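PDB 3RQB: acyl-CoA thioesterase from Alicyclobacillus acidocaldarius subsp. acidocaldarius, which probably hydrolyses the thioester bond of acyl-CoA molecules, releasing the free acid and coenzyme A. Local coordinates for residues B[86-98]-B[106-118]. Sequence-based numbering, arbitrary orientation.
Sequences RTNRSTQHFTLTM and TTATAVFGIRRES
Phe94 and Phe112 meet at the apolar centre of this antiparallel hairpin, their planes inclined by 64° and their CD1 atoms 3.7 Å apart. On the same face the methyl CB of Ala108 lies 4.1 Å from CD1 of Leu96, and Phe94 CB abuts Ala110 CB. Helix 41-53, the central helix of the hot dog fold, covers this face, with Ala52 against the side chains of Phe94 and Phe112. On the other face Val111 sets CG1 over the His93 ring, 4.2 Å from its centroid, while CG2 of Val111 reaches CD2 of His93. With CG beside its own backbone N (chi1 -75°), the imidazole runs alongside the valine; Phe69 of the second subunit also packs on it. Replacing His93 by alanine removes the ring, and would probably leave a gap between Val111 and that Phe69. Between the faces, paired backbone bonds join Phe94 to Ala110, the Phe94 N to Ala110 O bond nearly straight at 171°. Toward the polar edge, the extended Gln92 side chain passes Phe112 CB to bond Leu59 N through OE1. Just beyond the strand ends, Ile114 N bonds to Ser90 O at 2.8 Å. Backbone bonding thus fixes the register, while apolar contacts fill the face under helix 41-53 and His93, on the other, meets the second subunit.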
ATOM      1  N   ARG B  86     -15.821   3.441 -10.627  1.00 50.80           N
ATOM      2  CA  ARG B  86     -16.903   2.561 -10.241  1.00 43.97           C
ATOM      3  C   ARG B  86     -17.651   3.204  -9.105  1.00 47.19           C
ATOM      4  O   ARG B  86     -17.057   3.817  -8.226  1.00 47.60           O
ATOM      5  CB  ARG B  86     -16.364   1.200  -9.805  1.00 41.98           C
ATOM      6  CG  ARG B  86     -17.444   0.160  -9.645  1.00 45.66           C
ATOM      7  CD  ARG B  86     -18.316   0.159 -10.887  1.00 54.59           C
ATOM      8  NE  ARG B  86     -19.502  -0.667 -10.714  1.00 60.71           N
ATOM      9  CZ  ARG B  86     -19.541  -1.976 -10.941  1.00 55.96           C
ATOM     10  NH1 ARG B  86     -18.457  -2.613 -11.358  1.00 50.16           N
ATOM     11  NH2 ARG B  86     -20.669  -2.644 -10.754  1.00 57.05           N
ATOM     12  N   THR B  87     -18.966   3.071  -9.118  1.00 54.83           N
ATOM     13  CA  THR B  87     -19.759   3.635  -8.044  1.00 53.70           C
ATOM     14  C   THR B  87     -20.786   2.619  -7.547  1.00 60.49           C
ATOM     15  O   THR B  87     -21.562   2.035  -8.320  1.00 63.16           O
ATOM     16  CB  THR B  87     -20.416   4.961  -8.465  1.00 46.94           C
ATOM     17  OG1 THR B  87     -19.463   5.759  -9.180  1.00 45.61           O
ATOM     18  CG2 THR B  87     -20.859   5.725  -7.243  1.00 45.34           C
ATOM     19  N   ASN B  88     -20.759   2.395  -6.241  1.00 60.90           N
ATOM     20  CA  ASN B  88     -21.595   1.381  -5.629  1.00 63.33           C
ATOM     21  C   ASN B  88     -22.373   2.005  -4.478  1.00 62.98           C
ATOM     22  O   ASN B  88     -22.240   3.205  -4.232  1.00 55.52           O
ATOM     23  CB  ASN B  88     -20.721   0.214  -5.179  1.00 62.38           C
ATOM     24  CG  ASN B  88     -19.771  -0.256  -6.281  1.00 59.60           C
ATOM     25  OD1 ASN B  88     -20.130  -0.280  -7.459  1.00 60.39           O
ATOM     26  ND2 ASN B  88     -18.552  -0.616  -5.901  1.00 55.64           N
ATOM     27  N   ARG B  89     -23.206   1.227  -3.794  1.00 65.29           N
ATOM     28  CA  ARG B  89     -24.059   1.821  -2.771  1.00 66.02           C
ATOM     29  C   ARG B  89     -23.234   2.624  -1.789  1.00 64.66           C
ATOM     30  O   ARG B  89     -23.362   3.844  -1.701  1.00 62.47           O
ATOM     31  CB  ARG B  89     -24.856   0.755  -2.025  1.00 78.31           C
ATOM     32  CG  ARG B  89     -26.208   0.489  -2.639  1.00 94.16           C
ATOM     33  CD  ARG B  89     -26.941   1.802  -2.895  1.00110.18           C
ATOM     34  NE  ARG B  89     -27.912   1.687  -3.986  1.00120.93           N
ATOM     35  CZ  ARG B  89     -28.225   2.671  -4.829  1.00122.81           C
ATOM     36  NH1 ARG B  89     -27.648   3.865  -4.721  1.00120.01           N
ATOM     37  NH2 ARG B  89     -29.118   2.459  -5.788  1.00124.82           N
ATOM     38  N   SER B  90     -22.399   1.912  -1.045  1.00 63.87           N
ATOM     39  CA  SER B  90     -21.580   2.487   0.010  1.00 60.32           C
ATOM     40  C   SER B  90     -20.139   2.814  -0.383  1.00 55.70           C
ATOM     41  O   SER B  90     -19.335   3.167   0.475  1.00 57.18           O
ATOM     42  CB  SER B  90     -21.589   1.553   1.215  1.00 68.93           C
ATOM     43  OG  SER B  90     -21.529   0.202   0.785  1.00 77.87           O
ATOM     44  N   THR B  91     -19.779   2.642  -1.651  1.00 53.92           N
ATOM     45  CA  THR B  91     -18.355   2.670  -1.999  1.00 46.22           C
ATOM     46  C   THR B  91     -18.016   3.155  -3.430  1.00 51.48           C
ATOM     47  O   THR B  91     -18.785   2.934  -4.368  1.00 63.72           O
ATOM     48  CB  THR B  91     -17.755   1.280  -1.732  1.00 48.66           C
ATOM     49  OG1 THR B  91     -16.397   1.409  -1.317  1.00 51.04           O
ATOM     50  CG2 THR B  91     -17.856   0.383  -2.961  1.00 53.39           C
ATOM     51  N   GLN B  92     -16.868   3.821  -3.585  1.00 50.39           N
ATOM     52  CA  GLN B  92     -16.475   4.451  -4.861  1.00 49.94           C
ATOM     53  C   GLN B  92     -14.959   4.406  -5.177  1.00 50.49           C
ATOM     54  O   GLN B  92     -14.134   4.718  -4.315  1.00 52.30           O
ATOM     55  CB  GLN B  92     -16.945   5.904  -4.864  1.00 51.27           C
ATOM     56  CG  GLN B  92     -16.959   6.555  -6.229  1.00 55.84           C
ATOM     57  CD  GLN B  92     -17.286   8.028  -6.149  1.00 61.76           C
ATOM     58  OE1 GLN B  92     -17.115   8.656  -5.105  1.00 61.40           O
ATOM     59  NE2 GLN B  92     -17.760   8.591  -7.253  1.00 66.61           N
ATOM     60  N   HIS B  93     -14.598   4.064  -6.417  1.00 46.91           N
ATOM     61  CA  HIS B  93     -13.187   3.943  -6.812  1.00 46.20           C
ATOM     62  C   HIS B  93     -12.759   4.974  -7.860  1.00 48.03           C
ATOM     63  O   HIS B  93     -13.428   5.130  -8.885  1.00 46.56           O
ATOM     64  CB  HIS B  93     -12.904   2.558  -7.396  1.00 45.59           C
ATOM     65  CG  HIS B  93     -12.837   1.462  -6.383  1.00 51.88           C
ATOM     66  ND1 HIS B  93     -13.960   0.932  -5.783  1.00 52.80           N
ATOM     67  CD2 HIS B  93     -11.782   0.770  -5.888  1.00 63.00           C
ATOM     68  CE1 HIS B  93     -13.600  -0.032  -4.954  1.00 58.60           C
ATOM     69  NE2 HIS B  93     -12.284  -0.150  -4.997  1.00 66.30           N
ATOM     70  N   PHE B  94     -11.625   5.638  -7.630  1.00 44.16           N
ATOM     71  CA  PHE B  94     -11.105   6.646  -8.564  1.00 38.84           C
ATOM     72  C   PHE B  94      -9.779   6.254  -9.194  1.00 34.01           C
ATOM     73  O   PHE B  94      -8.952   5.594  -8.565  1.00 32.17           O
ATOM     74  CB  PHE B  94     -10.911   7.992  -7.862  1.00 44.01           C
ATOM     75  CG  PHE B  94     -12.178   8.775  -7.687  1.00 53.23           C
ATOM     76  CD1 PHE B  94     -13.018   8.530  -6.612  1.00 55.29           C
ATOM     77  CD2 PHE B  94     -12.526   9.767  -8.593  1.00 56.49           C
ATOM     78  CE1 PHE B  94     -14.190   9.250  -6.451  1.00 58.54           C
ATOM     79  CE2 PHE B  94     -13.696  10.495  -8.436  1.00 58.76           C
ATOM     80  CZ  PHE B  94     -14.532  10.233  -7.363  1.00 58.28           C
ATOM     81  N   THR B  95      -9.569   6.688 -10.432  1.00 41.14           N
ATOM     82  CA  THR B  95      -8.283   6.520 -11.114  1.00 47.73           C
ATOM     83  C   THR B  95      -7.760   7.890 -11.536  1.00 49.47           C
ATOM     84  O   THR B  95      -8.443   8.631 -12.239  1.00 51.73           O
ATOM     85  CB  THR B  95      -8.405   5.612 -12.358  1.00 49.50           C
ATOM     86  OG1 THR B  95      -8.425   4.235 -11.953  1.00 52.94           O
ATOM     87  CG2 THR B  95      -7.233   5.844 -13.308  1.00 52.94           C
ATOM     88  N   LEU B  96      -6.557   8.243 -11.107  1.00 47.41           N
ATOM     89  CA  LEU B  96      -6.067   9.585 -11.393  1.00 50.79           C
ATOM     90  C   LEU B  96      -4.703   9.626 -12.047  1.00 53.12           C
ATOM     91  O   LEU B  96      -3.854   8.743 -11.859  1.00 45.97           O
ATOM     92  CB  LEU B  96      -6.051  10.449 -10.137  1.00 60.22           C
ATOM     93  CG  LEU B  96      -7.272  10.339  -9.233  1.00 64.83           C
ATOM     94  CD1 LEU B  96      -7.064   9.220  -8.225  1.00 66.47           C
ATOM     95  CD2 LEU B  96      -7.509  11.649  -8.526  1.00 65.55           C
ATOM     96  N   THR B  97      -4.517  10.682 -12.829  1.00 59.92           N
ATOM     97  CA  THR B  97      -3.322  10.879 -13.621  1.00 53.94           C
ATOM     98  C   THR B  97      -2.952  12.354 -13.651  1.00 48.79           C
ATOM     99  O   THR B  97      -3.801  13.207 -13.920  1.00 49.29           O
ATOM    100  CB  THR B  97      -3.569  10.384 -15.051  1.00 57.54           C
ATOM    101  OG1 THR B  97      -4.144   9.067 -15.005  1.00 61.86           O
ATOM    102  CG2 THR B  97      -2.271  10.357 -15.839  1.00 61.11           C
HETATM  103  N   MSE B  98      -1.683  12.652 -13.391  1.00 50.18           N
HETATM  104  CA  MSE B  98      -1.188  14.025 -13.431  1.00 46.11           C
HETATM  105  C   MSE B  98      -0.184  14.205 -14.564  1.00 48.28           C
HETATM  106  O   MSE B  98       0.821  13.503 -14.622  1.00 53.31           O
HETATM  107  CB  MSE B  98      -0.543  14.415 -12.097  1.00 42.30           C
HETATM  108  CG  MSE B  98       0.137  15.783 -12.129  1.00 49.26           C
HETATM  109 SE   MSE B  98       1.224  16.147 -10.552  0.56 50.94          SE
HETATM  110  CE  MSE B  98      -0.159  15.937  -9.152  1.00 33.66           C
ATOM    111  N   THR B 106       2.573  11.725 -12.456  1.00 43.55           N
ATOM    112  CA  THR B 106       2.129  10.970 -11.289  1.00 41.85           C
ATOM    113  C   THR B 106       0.774  10.276 -11.516  1.00 43.43           C
ATOM    114  O   THR B 106      -0.082  10.817 -12.205  1.00 47.26           O
ATOM    115  CB  THR B 106       2.049  11.922 -10.080  1.00 41.65           C
ATOM    116  OG1 THR B 106       3.354  12.480  -9.847  1.00 48.06           O
ATOM    117  CG2 THR B 106       1.564  11.202  -8.834  1.00 34.00           C
ATOM    118  N   THR B 107       0.597   9.071 -10.962  1.00 44.07           N
ATOM    119  CA  THR B 107      -0.704   8.386 -10.968  1.00 51.56           C
ATOM    120  C   THR B 107      -1.121   7.926  -9.577  1.00 56.52           C
ATOM    121  O   THR B 107      -0.285   7.708  -8.696  1.00 57.69           O
ATOM    122  CB  THR B 107      -0.766   7.155 -11.917  1.00 48.90           C
ATOM    123  OG1 THR B 107      -0.148   6.009 -11.302  1.00 42.81           O
ATOM    124  CG2 THR B 107      -0.112   7.473 -13.253  1.00 48.25           C
ATOM    125  N   ALA B 108      -2.427   7.775  -9.389  1.00 51.41           N
ATOM    126  CA  ALA B 108      -2.959   7.415  -8.091  1.00 48.18           C
ATOM    127  C   ALA B 108      -4.277   6.680  -8.244  1.00 47.71           C
ATOM    128  O   ALA B 108      -4.987   6.857  -9.234  1.00 51.00           O
ATOM    129  CB  ALA B 108      -3.142   8.662  -7.229  1.00 45.57           C
ATOM    130  N   THR B 109      -4.595   5.848  -7.264  1.00 42.32           N
ATOM    131  CA  THR B 109      -5.913   5.243  -7.189  1.00 45.96           C
ATOM    132  C   THR B 109      -6.467   5.540  -5.801  1.00 45.51           C
ATOM    133  O   THR B 109      -5.718   5.627  -4.822  1.00 39.45           O
ATOM    134  CB  THR B 109      -5.892   3.710  -7.471  1.00 61.42           C
ATOM    135  OG1 THR B 109      -5.115   3.035  -6.470  1.00 63.38           O
ATOM    136  CG2 THR B 109      -5.307   3.412  -8.852  1.00 59.74           C
ATOM    137  N   ALA B 110      -7.777   5.716  -5.714  1.00 47.57           N
ATOM    138  CA  ALA B 110      -8.390   6.032  -4.435  1.00 43.89           C
ATOM    139  C   ALA B 110      -9.717   5.317  -4.242  1.00 47.52           C
ATOM    140  O   ALA B 110     -10.447   5.023  -5.203  1.00 48.78           O
ATOM    141  CB  ALA B 110      -8.570   7.544  -4.279  1.00 30.61           C
ATOM    142  N   VAL B 111     -10.024   5.050  -2.981  1.00 39.92           N
ATOM    143  CA  VAL B 111     -11.284   4.443  -2.639  1.00 34.93           C
ATOM    144  C   VAL B 111     -12.032   5.361  -1.698  1.00 38.25           C
ATOM    145  O   VAL B 111     -11.524   5.718  -0.645  1.00 32.97           O
ATOM    146  CB  VAL B 111     -11.065   3.096  -1.962  1.00 29.40           C
ATOM    147  CG1 VAL B 111     -12.391   2.376  -1.800  1.00 25.07           C
ATOM    148  CG2 VAL B 111     -10.086   2.256  -2.784  1.00 34.14           C
ATOM    149  N   PHE B 112     -13.242   5.741  -2.089  1.00 47.94           N
ATOM    150  CA  PHE B 112     -14.135   6.509  -1.228  1.00 48.30           C
ATOM    151  C   PHE B 112     -15.288   5.628  -0.822  1.00 45.07           C
ATOM    152  O   PHE B 112     -15.671   4.728  -1.559  1.00 47.34           O
ATOM    153  CB  PHE B 112     -14.699   7.714  -1.964  1.00 49.72           C
ATOM    154  CG  PHE B 112     -13.738   8.837  -2.093  1.00 55.80           C
ATOM    155  CD1 PHE B 112     -12.625   8.724  -2.910  1.00 58.34           C
ATOM    156  CD2 PHE B 112     -13.948  10.017  -1.408  1.00 60.83           C
ATOM    157  CE1 PHE B 112     -11.738   9.771  -3.042  1.00 56.22           C
ATOM    158  CE2 PHE B 112     -13.063  11.068  -1.534  1.00 63.89           C
ATOM    159  CZ  PHE B 112     -11.955  10.945  -2.354  1.00 57.44           C
ATOM    160  N   GLY B 113     -15.843   5.884   0.354  1.00 42.34           N
ATOM    161  CA  GLY B 113     -16.987   5.124   0.805  1.00 44.32           C
ATOM    162  C   GLY B 113     -17.693   5.769   1.976  1.00 49.39           C
ATOM    163  O   GLY B 113     -17.112   6.578   2.703  1.00 42.88           O
ATOM    164  N   ILE B 114     -18.959   5.412   2.153  1.00 56.18           N
ATOM    165  CA  ILE B 114     -19.726   5.872   3.294  1.00 51.17           C
ATOM    166  C   ILE B 114     -19.728   4.787   4.343  1.00 54.18           C
ATOM    167  O   ILE B 114     -20.160   3.656   4.081  1.00 60.65           O
ATOM    168  CB  ILE B 114     -21.174   6.175   2.905  1.00 45.69           C
ATOM    169  CG1 ILE B 114     -21.202   7.184   1.749  1.00 51.06           C
ATOM    170  CG2 ILE B 114     -21.957   6.667   4.137  1.00 37.96           C
ATOM    171  CD1 ILE B 114     -22.133   6.799   0.606  1.00 51.51           C
ATOM    172  N   ARG B 115     -19.241   5.123   5.533  1.00 55.71           N
ATOM    173  CA  ARG B 115     -19.160   4.130   6.599  1.00 63.44           C
ATOM    174  C   ARG B 115     -20.017   4.426   7.831  1.00 68.79           C
ATOM    175  O   ARG B 115     -20.299   5.584   8.175  1.00 65.54           O
ATOM    176  CB  ARG B 115     -17.704   3.830   6.986  1.00 62.33           C
ATOM    177  CG  ARG B 115     -16.818   5.049   7.092  1.00 65.68           C
ATOM    178  CD  ARG B 115     -15.343   4.693   6.917  1.00 67.39           C
ATOM    179  NE  ARG B 115     -14.799   3.889   8.011  1.00 61.07           N
ATOM    180  CZ  ARG B 115     -13.538   3.963   8.419  1.00 47.76           C
ATOM    181  NH1 ARG B 115     -12.705   4.806   7.824  1.00 36.43           N
ATOM    182  NH2 ARG B 115     -13.111   3.207   9.422  1.00 49.50           N
ATOM    183  N   ARG B 116     -20.422   3.335   8.475  1.00 72.16           N
ATOM    184  CA  ARG B 116     -21.286   3.362   9.643  1.00 71.71           C
ATOM    185  C   ARG B 116     -20.554   2.648  10.793  1.00 69.01           C
ATOM    186  O   ARG B 116     -19.610   1.885  10.563  1.00 67.62           O
ATOM    187  CB  ARG B 116     -22.641   2.714   9.303  1.00 71.24           C
ATOM    188  CG  ARG B 116     -23.396   3.418   8.145  1.00122.83           C
ATOM    189  CD  ARG B 116     -24.300   2.478   7.325  1.00121.99           C
ATOM    190  NE  ARG B 116     -23.677   2.050   6.071  1.00120.50           N
ATOM    191  CZ  ARG B 116     -24.289   1.343   5.123  1.00119.27           C
ATOM    192  NH1 ARG B 116     -25.559   0.978   5.273  1.00118.56           N
ATOM    193  NH2 ARG B 116     -23.632   1.005   4.019  1.00117.10           N
ATOM    194  N   GLU B 117     -20.974   2.917  12.027  1.00 65.27           N
ATOM    195  CA  GLU B 117     -20.243   2.465  13.210  1.00 61.99           C
ATOM    196  C   GLU B 117     -20.297   0.956  13.474  1.00 59.97           C
ATOM    197  O   GLU B 117     -21.337   0.315  13.351  1.00 53.98           O
ATOM    198  CB  GLU B 117     -20.720   3.229  14.443  1.00 64.24           C
ATOM    199  CG  GLU B 117     -19.823   3.051  15.644  1.00 75.12           C
ATOM    200  CD  GLU B 117     -20.004   4.156  16.664  1.00 84.82           C
ATOM    201  OE1 GLU B 117     -20.945   4.043  17.477  1.00 87.18           O
ATOM    202  OE2 GLU B 117     -19.216   5.134  16.651  1.00 87.38           O
ATOM    203  N   SER B 118     -19.162   0.393  13.855  1.00 60.03           N
ATOM    204  CA  SER B 118     -19.086  -1.037  14.047  1.00 62.44           C
ATOM    205  C   SER B 118     -18.467  -1.342  15.398  1.00 67.50           C
ATOM    206  O   SER B 118     -18.096  -0.431  16.136  1.00 73.23           O
ATOM    207  CB  SER B 118     -18.227  -1.639  12.941  1.00 64.28           C
ATOM    208  OG  SER B 118     -16.945  -1.030  12.921  1.00 59.43           O
TER